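Local structure of haloacid dehalogenase-like hydrolase (Klebsiella pneumoniae subsp. pneumoniae, 3PGV) at residues A87-S92 with E215-M220. The protein is probably a magnesium-dependent phosphatase of the Cof family within the haloacid dehalogenase-like hydrolase superfamily. Residues are numbered along the deposited sequence; the frame is centred on the assembly and turned at random.
With EDO (1,2-ethanediol), chain K.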
ATOM      1  N   ALA A  87       6.411  -4.087   2.175  1.00 28.89           N
ATOM      2  CA  ALA A  87       7.066  -5.351   2.534  1.00 28.09           C
ATOM      3  C   ALA A  87       7.794  -5.946   1.327  1.00 34.26           C
ATOM      4  O   ALA A  87       8.729  -6.721   1.496  1.00 35.92           O
ATOM      5  CB  ALA A  87       6.047  -6.336   3.078  1.00 27.83           C
ATOM      6  N   ARG A  88       7.393  -5.536   0.100  1.00 29.29           N
ATOM      7  CA  ARG A  88       8.008  -6.018  -1.129  1.00 29.54           C
ATOM      8  C   ARG A  88       8.325  -4.853  -2.068  1.00 33.85           C
ATOM      9  O   ARG A  88       7.556  -3.892  -2.151  1.00 33.69           O
ATOM     10  CB  ARG A  88       7.058  -7.008  -1.864  1.00 31.93           C
ATOM     11  CG  ARG A  88       6.720  -8.299  -1.102  1.00 39.33           C
ATOM     12  CD  ARG A  88       7.876  -9.261  -1.079  1.00 46.26           C
ATOM     13  NE  ARG A  88       7.484 -10.592  -0.602  1.00 49.61           N
ATOM     14  CZ  ARG A  88       7.442 -10.940   0.683  1.00 61.72           C
ATOM     15  NH1 ARG A  88       7.708 -10.045   1.630  1.00 44.39           N
ATOM     16  NH2 ARG A  88       7.104 -12.174   1.032  1.00 46.10           N
ATOM     17  N   VAL A  89       9.406  -4.977  -2.829  1.00 28.98           N
ATOM     18  CA  VAL A  89       9.716  -4.074  -3.932  1.00 28.95           C
ATOM     19  C   VAL A  89      10.138  -4.906  -5.144  1.00 34.00           C
ATOM     20  O   VAL A  89      10.906  -5.863  -5.001  1.00 33.79           O
ATOM     21  CB  VAL A  89      10.773  -2.985  -3.567  1.00 33.06           C
ATOM     22  CG1 VAL A  89      11.411  -2.393  -4.820  1.00 33.76           C
ATOM     23  CG2 VAL A  89      10.157  -1.889  -2.716  1.00 32.46           C
ATOM     24  N   HIS A  90       9.570  -4.598  -6.314  1.00 31.29           N
ATOM     25  CA  HIS A  90       9.947  -5.238  -7.563  1.00 32.08           C
ATOM     26  C   HIS A  90      10.414  -4.189  -8.525  1.00 39.44           C
ATOM     27  O   HIS A  90       9.898  -3.076  -8.509  1.00 40.82           O
ATOM     28  CB  HIS A  90       8.759  -5.991  -8.167  1.00 32.16           C
ATOM     29  CG  HIS A  90       8.407  -7.259  -7.459  1.00 34.37           C
ATOM     30  ND1 HIS A  90       7.761  -7.245  -6.237  1.00 34.65           N
ATOM     31  CD2 HIS A  90       8.490  -8.541  -7.895  1.00 36.72           C
ATOM     32  CE1 HIS A  90       7.522  -8.514  -5.938  1.00 34.14           C
ATOM     33  NE2 HIS A  90       7.942  -9.332  -6.904  1.00 35.71           N
ATOM     34  N   ASP A  91      11.374  -4.524  -9.383  1.00 37.75           N
ATOM     35  CA  ASP A  91      11.786  -3.610 -10.438  1.00 38.57           C
ATOM     36  C   ASP A  91      10.836  -3.756 -11.637  1.00 42.36           C
ATOM     37  O   ASP A  91       9.918  -4.581 -11.592  1.00 41.45           O
ATOM     38  CB  ASP A  91      13.269  -3.841 -10.847  1.00 41.63           C
ATOM     39  CG  ASP A  91      13.585  -5.215 -11.441  1.00 51.86           C
ATOM     40  OD1 ASP A  91      12.631  -5.926 -11.844  1.00 52.14           O
ATOM     41  OD2 ASP A  91      14.786  -5.535 -11.587  1.00 56.95           O
ATOM     42  N   SER A  92      11.069  -2.982 -12.716  1.00 40.66           N
ATOM     43  CA  SER A  92      10.212  -3.013 -13.912  1.00 41.08           C
ATOM     44  C   SER A  92      10.187  -4.380 -14.627  1.00 47.82           C
ATOM     45  O   SER A  92       9.281  -4.629 -15.417  1.00 49.13           O
ATOM     46  CB  SER A  92      10.608  -1.913 -14.883  1.00 44.76           C
ATOM     47  OG  SER A  92      12.000  -1.938 -15.145  1.00 55.21           O
ATOM     48  N   GLU A 215      11.774   5.482   0.487  1.00 35.58           N
ATOM     49  CA  GLU A 215      13.135   5.921   0.802  1.00 36.37           C
ATOM     50  C   GLU A 215      14.168   4.957   0.190  1.00 41.86           C
ATOM     51  O   GLU A 215      15.140   5.408  -0.419  1.00 43.65           O
ATOM     52  CB  GLU A 215      13.332   6.034   2.316  1.00 37.43           C
ATOM     53  CG  GLU A 215      14.730   6.505   2.701  1.00 47.04           C
ATOM     54  CD  GLU A 215      14.916   6.886   4.155  1.00 63.86           C
ATOM     55  OE1 GLU A 215      14.307   6.227   5.032  1.00 46.55           O
ATOM     56  OE2 GLU A 215      15.730   7.798   4.422  1.00 60.30           O
ATOM     57  N   ALA A 216      13.935   3.625   0.329  1.00 36.96           N
ATOM     58  CA  ALA A 216      14.835   2.594  -0.213  1.00 36.35           C
ATOM     59  C   ALA A 216      14.884   2.656  -1.751  1.00 41.98           C
ATOM     60  O   ALA A 216      15.970   2.625  -2.337  1.00 42.88           O
ATOM     61  CB  ALA A 216      14.380   1.214   0.241  1.00 35.42           C
ATOM     62  N   VAL A 217      13.712   2.818  -2.392  1.00 39.23           N
ATOM     63  CA  VAL A 217      13.610   2.905  -3.848  1.00 39.69           C
ATOM     64  C   VAL A 217      14.277   4.177  -4.372  1.00 46.45           C
ATOM     65  O   VAL A 217      15.056   4.107  -5.326  1.00 49.91           O
ATOM     66  CB  VAL A 217      12.143   2.766  -4.331  1.00 41.87           C
ATOM     67  CG1 VAL A 217      12.019   3.110  -5.807  1.00 42.29           C
ATOM     68  CG2 VAL A 217      11.610   1.366  -4.056  1.00 40.40           C
ATOM     69  N   ALA A 218      14.032   5.328  -3.706  1.00 41.75           N
ATOM     70  CA  ALA A 218      14.659   6.599  -4.080  1.00 42.79           C
ATOM     71  C   ALA A 218      16.176   6.455  -4.100  1.00 47.49           C
ATOM     72  O   ALA A 218      16.822   6.875  -5.065  1.00 49.02           O
ATOM     73  CB  ALA A 218      14.247   7.695  -3.105  1.00 43.60           C
ATOM     74  N   LYS A 219      16.735   5.763  -3.086  1.00 43.33           N
ATOM     75  CA  LYS A 219      18.170   5.504  -3.006  1.00 44.22           C
ATOM     76  C   LYS A 219      18.648   4.598  -4.156  1.00 48.65           C
ATOM     77  O   LYS A 219      19.695   4.869  -4.741  1.00 51.35           O
ATOM     78  CB  LYS A 219      18.545   4.925  -1.637  1.00 45.74           C
ATOM     79  CG  LYS A 219      18.450   5.957  -0.508  1.00 51.08           C
ATOM     80  CD  LYS A 219      18.659   5.339   0.861  1.00 54.81           C
ATOM     81  CE  LYS A 219      18.562   6.383   1.946  1.00 67.62           C
ATOM     82  NZ  LYS A 219      18.657   5.782   3.300  1.00 80.84           N
HETATM   83  N   MSE A 220      17.832   3.572  -4.545  1.00 41.13           N
HETATM   84  CA  MSE A 220      18.162   2.712  -5.706  1.00 39.85           C
HETATM   85  C   MSE A 220      18.261   3.561  -6.977  1.00 48.35           C
HETATM   86  O   MSE A 220      19.060   3.251  -7.865  1.00 50.00           O
HETATM   87  CB  MSE A 220      17.090   1.629  -5.916  1.00 39.34           C
HETATM   88  CG  MSE A 220      16.954   0.683  -4.773  1.00 43.20           C
HETATM   89 SE   MSE A 220      15.421  -0.466  -5.012  0.75 47.63          SE
HETATM   90  CE  MSE A 220      15.233  -1.076  -3.109  1.00 42.82           C
TER
HETATM   91  C1  EDO K 287      12.503   0.812 -12.886  1.00 58.41           C
HETATM   92  O1  EDO K 287      13.101  -0.309 -12.231  1.00 58.14           O
HETATM   93  C2  EDO K 287      13.495   1.421 -13.873  1.00 59.42           C
HETATM   94  O2  EDO K 287      12.812   2.358 -14.724  1.00 69.15           O
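Val89 sets both of its methyl groups against one methyl of Val217: CG1 and CG2 of Val89 each lie 3.8 Å from CG2 of Val217, so that this single methyl faces the fork of the opposing side chain. With CG1 of Val217 anti to its backbone nitrogen (chi1 170°), CG2 falls opposite the carbonyl carbon and points at the strand. A second, looser touch comes from selenomethionine Met220, one turn further along, whose CE reaches to 4.4 Å from CG1 of Val89. These contacts are purely apolar and bury just 96 Å² in all, while the CA atoms of Val89 and Val217 remain 8.0 Å apart; the packing therefore rests on a few methyl groups. At the C-terminal end of 87-92, Ser92 N gives a weak hydrogen bond to O1 of an ethanediol (3.4 Å), probably a crystallisation additive. The contact places helix 210-220 against one face of the large mixed sheet of this haloacid dehalogenase-like fold, away from the calcium site. Strand 88-90 runs antiparallel between strands 80-83 and 96-99, and both neighbours widen the helix's footing: Tyr80 touches Val217 and Met220, and Ile97 meets Met220.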